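Local coordinates for protein retinoic acid receptor (Platynereis dumerilii, PDB 6EU9) that binds all-trans retinoic acid through its ligand-binding domain and, as a nuclear receptor, probably regulates transcription in response to it, at residues T72-N77 and E171-P176. Numbering follows the deposited sequence.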
ATOM      1  N   THR A  72       0.845  -9.215  -2.055  1.00 36.53           N
ATOM      2  CA  THR A  72       2.015  -8.838  -1.278  1.00 41.74           C
ATOM      3  C   THR A  72       3.273  -8.599  -2.096  1.00 39.82           C
ATOM      4  O   THR A  72       4.094  -7.792  -1.705  1.00 46.47           O
ATOM      5  CB  THR A  72       2.242  -9.909  -0.187  1.00 43.95           C
ATOM      6  OG1 THR A  72       1.889 -11.252  -0.670  1.00 43.99           O
ATOM      7  CG2 THR A  72       1.328  -9.530   1.011  1.00 44.06           C
ATOM      8  N   GLN A  73       3.399  -9.259  -3.211  1.00 38.13           N
ATOM      9  CA  GLN A  73       4.559  -9.066  -4.114  1.00 39.75           C
ATOM     10  C   GLN A  73       4.690  -7.671  -4.661  1.00 39.18           C
ATOM     11  O   GLN A  73       5.792  -7.273  -4.937  1.00 43.24           O
ATOM     12  CB  GLN A  73       4.546  -9.963  -5.334  1.00 45.62           C
ATOM     13  CG  GLN A  73       4.158 -11.386  -5.061  1.00 52.59           C
ATOM     14  CD  GLN A  73       5.083 -12.342  -5.692  1.00 55.57           C
ATOM     15  OE1 GLN A  73       5.960 -12.002  -6.508  1.00 55.41           O
ATOM     16  NE2 GLN A  73       4.934 -13.574  -5.292  1.00 60.80           N
ATOM     17  N   LEU A  74       3.598  -6.923  -4.816  1.00 36.25           N
ATOM     18  CA  LEU A  74       3.645  -5.692  -5.630  1.00 31.58           C
ATOM     19  C   LEU A  74       4.020  -4.569  -4.728  1.00 29.81           C
ATOM     20  O   LEU A  74       4.006  -4.756  -3.504  1.00 24.88           O
ATOM     21  CB  LEU A  74       2.274  -5.405  -6.232  1.00 30.61           C
ATOM     22  CG  LEU A  74       1.466  -6.591  -6.691  1.00 29.68           C
ATOM     23  CD1 LEU A  74       0.107  -6.398  -6.046  1.00 30.84           C
ATOM     24  CD2 LEU A  74       1.494  -6.707  -8.183  1.00 27.68           C
ATOM     25  N   SER A  75       4.229  -3.371  -5.293  1.00 33.39           N
ATOM     26  CA  SER A  75       4.590  -2.178  -4.542  1.00 35.98           C
ATOM     27  C   SER A  75       3.610  -1.977  -3.414  1.00 40.59           C
ATOM     28  O   SER A  75       2.420  -2.356  -3.498  1.00 40.22           O
ATOM     29  CB  SER A  75       4.502  -0.911  -5.381  1.00 32.20           C
ATOM     30  OG  SER A  75       4.508  -1.187  -6.717  1.00 33.62           O
ATOM     31  N   THR A  76       4.093  -1.374  -2.307  1.00 40.95           N
ATOM     32  CA  THR A  76       3.220  -0.901  -1.247  1.00 39.13           C
ATOM     33  C   THR A  76       2.167   0.061  -1.835  1.00 38.28           C
ATOM     34  O   THR A  76       1.024   0.009  -1.411  1.00 37.94           O
ATOM     35  CB  THR A  76       4.056  -0.298  -0.149  1.00 40.35           C
ATOM     36  OG1 THR A  76       4.608  -1.412   0.569  1.00 43.56           O
ATOM     37  CG2 THR A  76       3.266   0.539   0.828  1.00 42.03           C
ATOM     38  N   ASN A  77       2.581   0.870  -2.810  1.00 36.30           N
ATOM     39  CA  ASN A  77       1.731   1.860  -3.397  1.00 38.68           C
ATOM     40  C   ASN A  77       0.548   1.228  -4.144  1.00 40.68           C
ATOM     41  O   ASN A  77      -0.629   1.621  -3.952  1.00 35.61           O
ATOM     42  CB  ASN A  77       2.499   2.742  -4.358  1.00 37.40           C
ATOM     43  CG  ASN A  77       2.595   4.140  -3.878  1.00 41.85           C
ATOM     44  OD1 ASN A  77       1.693   4.624  -3.212  1.00 52.12           O
ATOM     45  ND2 ASN A  77       3.658   4.815  -4.211  1.00 52.03           N
ATOM     46  N   GLU A 171      -1.543  -6.910 -14.037  1.00 31.17           N
ATOM     47  CA  GLU A 171      -2.224  -7.696 -15.047  1.00 37.82           C
ATOM     48  C   GLU A 171      -1.718  -9.116 -15.188  1.00 40.94           C
ATOM     49  O   GLU A 171      -2.508 -10.029 -15.386  1.00 42.18           O
ATOM     50  CB  GLU A 171      -2.180  -6.992 -16.405  1.00 41.31           C
ATOM     51  CG  GLU A 171      -3.493  -7.010 -17.115  1.00 47.41           C
ATOM     52  CD  GLU A 171      -3.303  -7.330 -18.564  1.00 52.56           C
ATOM     53  OE1 GLU A 171      -2.621  -6.503 -19.215  1.00 53.77           O
ATOM     54  OE2 GLU A 171      -3.748  -8.454 -18.933  1.00 56.89           O
ATOM     55  N   GLN A 172      -0.399  -9.258 -15.084  1.00 44.30           N
ATOM     56  CA  GLN A 172       0.273 -10.571 -15.248  1.00 39.24           C
ATOM     57  C   GLN A 172      -0.033 -11.384 -14.048  1.00 34.83           C
ATOM     58  O   GLN A 172      -0.341 -12.578 -14.160  1.00 34.49           O
ATOM     59  CB  GLN A 172       1.781 -10.357 -15.371  1.00 42.72           C
ATOM     60  CG  GLN A 172       2.119  -9.718 -16.717  1.00 46.41           C
ATOM     61  CD  GLN A 172       3.594  -9.483 -16.961  1.00 54.67           C
ATOM     62  OE1 GLN A 172       4.487  -9.962 -16.210  1.00 54.04           O
ATOM     63  NE2 GLN A 172       3.876  -8.772 -18.052  1.00 53.24           N
ATOM     64  N   LYS A 173       0.054 -10.771 -12.884  1.00 32.52           N
ATOM     65  CA  LYS A 173      -0.385 -11.439 -11.661  1.00 35.12           C
ATOM     66  C   LYS A 173      -1.831 -11.874 -11.630  1.00 32.62           C
ATOM     67  O   LYS A 173      -2.167 -12.845 -11.042  1.00 37.83           O
ATOM     68  CB  LYS A 173       0.064 -10.673 -10.449  1.00 38.47           C
ATOM     69  CG  LYS A 173       1.561 -10.816 -10.313  1.00 38.73           C
ATOM     70  CD  LYS A 173       2.176  -9.910  -9.249  1.00 42.19           C
ATOM     71  CE  LYS A 173       3.673 -10.201  -9.008  1.00 43.46           C
ATOM     72  NZ  LYS A 173       4.280 -11.156  -9.993  1.00 48.10           N
ATOM     73  N   GLN A 174      -2.687 -11.202 -12.335  1.00 34.14           N
ATOM     74  CA  GLN A 174      -4.127 -11.532 -12.450  1.00 31.99           C
ATOM     75  C   GLN A 174      -4.339 -12.784 -13.267  1.00 32.84           C
ATOM     76  O   GLN A 174      -5.133 -13.638 -12.878  1.00 35.59           O
ATOM     77  CB  GLN A 174      -4.858 -10.379 -13.099  1.00 30.06           C
ATOM     78  CG  GLN A 174      -6.103 -10.009 -12.391  1.00 32.73           C
ATOM     79  CD  GLN A 174      -7.169  -9.334 -13.309  1.00 37.16           C
ATOM     80  OE1 GLN A 174      -6.979  -9.168 -14.529  1.00 37.31           O
ATOM     81  NE2 GLN A 174      -8.305  -8.969 -12.710  1.00 36.69           N
ATOM     82  N   GLU A 175      -3.630 -12.912 -14.361  1.00 33.16           N
ATOM     83  CA  GLU A 175      -3.962 -13.972 -15.390  1.00 35.98           C
ATOM     84  C   GLU A 175      -4.036 -15.432 -14.886  1.00 33.43           C
ATOM     85  O   GLU A 175      -4.929 -16.149 -15.275  1.00 32.52           O
ATOM     86  CB  GLU A 175      -3.026 -13.904 -16.606  1.00 38.53           C
ATOM     87  CG  GLU A 175      -2.945 -12.521 -17.177  1.00 45.97           C
ATOM     88  CD  GLU A 175      -2.210 -12.519 -18.491  1.00 51.36           C
ATOM     89  OE1 GLU A 175      -1.035 -12.957 -18.423  1.00 54.47           O
ATOM     90  OE2 GLU A 175      -2.798 -12.130 -19.546  1.00 53.43           O
ATOM     91  N   PRO A 176      -3.074 -15.888 -14.052  1.00 32.83           N
ATOM     92  CA  PRO A 176      -3.251 -17.262 -13.556  1.00 30.92           C
ATOM     93  C   PRO A 176      -4.536 -17.449 -12.746  1.00 28.45           C
ATOM     94  O   PRO A 176      -5.111 -18.502 -12.841  1.00 29.62           O
ATOM     95  CB  PRO A 176      -1.990 -17.501 -12.644  1.00 25.53           C
ATOM     96  CG  PRO A 176      -1.481 -16.118 -12.363  1.00 26.05           C
ATOM     97  CD  PRO A 176      -1.771 -15.318 -13.581  1.00 28.92           C
TER
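Lys173 passes the far end of its chain by the tip of Leu74, the two side chains running in opposite directions, and ends crosswise against Gln73. Its CD meets Leu74 CD2 at 3.4 Å, with CE packing there more loosely, and CE lies 3.8 Å from Gln73 CB. A lysine suits this partly exposed place on the helix: its far methylenes can pack on a buried leucine, and the chain still ends in a charge. The chain leaves the helix nearly straight, chi2 171° and chi3 173°, which carries CD and CE across the gap between backbones whose nearest CA atoms, Leu74 and Lys173, are 9.3 Å apart. Only at chi4 (9°) does it bend, and NZ comes no nearer than 4.0 Å to Gln73 OE1, too far for a hydrogen bond. In the largely helical ligand-binding domain of a nuclear receptor, this contact joins the turn leading into helix 76-97 to helix 167-188. Gln73, bent at chi2, brings OE1 to 3.8 Å from Lys173 CE; glutamine fits this exposed position because its CB packs on the lysine while its amide is polar. Cut back to alanine, position 173 would probably lose the methylene contact on Leu74 CD2 and leave Gln73 CB without its partner on the helix. Just beyond Leu74, Ser75 OG and Asn77 ND2 both hydrogen-bond the carboxylate of Glu165, and Thr76 OG1 bonds Asp63 of the second subunit.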